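Local coordinates for chromosome replication initiation inhibitor protein (Agrobacterium tumefaciens, PDB 3FD3) that probably regulates transcription as a DNA-binding LysR-family factor, the chain here being its C-terminal substrate-binding domain, at residues 22-27 against 193-198. Sequence-based numbering, arbitrary orientation. Where two conformers were deposited one is given.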
loop_
_atom_site.group_PDB
_atom_site.type_symbol
_atom_site.label_atom_id
_atom_site.label_comp_id
_atom_site.label_asym_id
_atom_site.label_seq_id
_atom_site.Cartn_x
_atom_site.Cartn_y
_atom_site.Cartn_z
ATOM N N SER A 22 0.488 -16.889 2.166
ATOM C CA SER A 22 -0.797 -17.532 1.943
ATOM C C SER A 22 -0.618 -19.036 1.704
ATOM O O SER A 22 -1.489 -19.838 2.057
ATOM C CB SER A 22 -1.596 -16.875 0.818
ATOM O OG SER A 22 -0.966 -17.015 -0.437
ATOM N N LYS A 23 0.511 -19.418 1.124
ATOM C CA LYS A 23 0.796 -20.840 0.926
ATOM C C LYS A 23 0.879 -21.488 2.294
ATOM O O LYS A 23 0.385 -22.599 2.500
ATOM C CB LYS A 23 2.120 -21.073 0.193
ATOM C CG LYS A 23 2.148 -20.668 -1.291
ATOM C CD LYS A 23 3.580 -20.822 -1.874
ATOM C CE LYS A 23 3.739 -20.097 -3.203
ATOM N NZ LYS A 23 5.088 -20.359 -3.813
ATOM N N PHE A 24 1.548 -20.812 3.221
ATOM C CA PHE A 24 1.693 -21.333 4.584
ATOM C C PHE A 24 0.362 -21.362 5.356
ATOM O O PHE A 24 -0.018 -22.410 5.937
ATOM C CB PHE A 24 2.727 -20.525 5.374
ATOM C CG PHE A 24 2.842 -20.960 6.791
ATOM C CD1 PHE A 24 3.386 -22.200 7.092
ATOM C CD2 PHE A 24 2.412 -20.143 7.818
ATOM C CE1 PHE A 24 3.499 -22.634 8.404
ATOM C CE2 PHE A 24 2.523 -20.582 9.147
ATOM C CZ PHE A 24 3.059 -21.810 9.425
ATOM N N THR A 25 -0.353 -20.237 5.363
ATOM C CA THR A 25 -1.607 -20.184 6.115
ATOM C C THR A 25 -2.680 -21.124 5.540
ATOM O O THR A 25 -3.501 -21.629 6.295
ATOM C CB THR A 25 -2.155 -18.762 6.255
ATOM O OG1 THR A 25 -2.456 -18.228 4.964
ATOM C CG2 THR A 25 -1.122 -17.895 6.994
ATOM N N GLY A 26 -2.620 -21.409 4.243
ATOM C CA GLY A 26 -3.590 -22.294 3.592
ATOM C C GLY A 26 -3.500 -23.736 4.089
ATOM O O GLY A 26 -4.478 -24.483 4.023
ATOM N N GLY A 27 -2.335 -24.111 4.597
ATOM C CA GLY A 27 -2.084 -25.480 5.050
ATOM C C GLY A 27 -1.994 -25.632 6.561
ATOM O O GLY A 27 -1.744 -26.734 7.058
ATOM N N THR A 193 8.962 -20.762 6.734
ATOM C CA THR A 193 10.262 -20.571 6.123
ATOM C C THR A 193 10.388 -21.245 4.786
ATOM O O THR A 193 10.883 -20.619 3.847
ATOM C CB THR A 193 11.397 -21.034 7.079
ATOM O OG1 THR A 193 11.345 -20.166 8.205
ATOM C CG2 THR A 193 12.749 -20.915 6.432
ATOM N N ALA A 194 9.942 -22.494 4.669
ATOM C CA ALA A 194 10.026 -23.195 3.405
ATOM C C ALA A 194 9.280 -22.419 2.320
ATOM O O ALA A 194 9.751 -22.298 1.206
ATOM C CB ALA A 194 9.432 -24.630 3.518
ATOM N N ASN A 195 8.095 -21.936 2.662
ATOM C CA ASN A 195 7.282 -21.137 1.713
ATOM C C ASN A 195 7.897 -19.783 1.371
ATOM O O ASN A 195 7.852 -19.354 0.226
ATOM C CB ASN A 195 5.849 -21.017 2.246
ATOM C CG ASN A 195 5.066 -22.303 2.064
ATOM O OD1 ASN A 195 4.987 -22.808 0.962
ATOM N ND2 ASN A 195 4.540 -22.855 3.133
HETATM N N MSE A 196 8.498 -19.092 2.348
HETATM C CA MSE A 196 9.164 -17.819 2.057
HETATM C C MSE A 196 10.338 -18.063 1.123
HETATM O O MSE A 196 10.431 -17.478 0.034
HETATM C CB MSE A 196 9.659 -17.101 3.321
HETATM C CG MSE A 196 8.640 -16.923 4.427
HETATM SE SE MSE A 196 6.927 -16.142 3.843
HETATM C CE MSE A 196 7.643 -14.414 3.457
ATOM N N VAL A 197 11.240 -18.952 1.537
ATOM C CA VAL A 197 12.407 -19.228 0.715
ATOM C C VAL A 197 12.065 -19.752 -0.672
ATOM O O VAL A 197 12.630 -19.285 -1.670
ATOM C CB VAL A 197 13.413 -20.190 1.482
ATOM C CG1 VAL A 197 14.636 -20.491 0.625
ATOM C CG2 VAL A 197 13.818 -19.550 2.809
ATOM N N GLY A 198 11.128 -20.698 -0.771
ATOM C CA GLY A 198 10.728 -21.254 -2.052
ATOM C C GLY A 198 10.072 -20.256 -3.000
ATOM O O GLY A 198 10.320 -20.256 -4.206
HETATM O O HOH W 1 7.008 -22.283 -1.822
#
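Between 22-27 and 193-198, both largely helical, the closest CA pair is F24 and N195, 6.3 Å apart, and the side chain of N195 fills the gap between the backbones. Its amide lies alongside the turn K23-F24: N195 ND2 comes to 3.5 Å from F24 CA, and N195 OD1 to 3.4 Å from K23 CB. These are van der Waals contacts. In F24, CG anti to the backbone N (chi1 176°) turns the ring away from the amide, leaving N195 ND2 near the ring's edge, close to its plane, with amide and ring planes 56° apart. K23 passes N195 on the other flank. Its chain is extended beyond CG; K23 CD passes N195 OD1 at 3.7 Å, and NZ goes on to a hydrogen bond with T199 OG1, one turn further along the second helix. A water links K23 NZ and N195 OD1 through two weak hydrogen bonds at this exposed margin. The contact, plain packing within a substrate-binding domain of the periplasmic-binding-protein type, joins the C-terminal end of helix 17-26 to the middle of helix 190-203. Nearby, selenomethionine M196 packs on F17, A20 and V21 of the first helix and on W179 of strand 165-181, while V197 rests on T68 and L70 of strand 66-79.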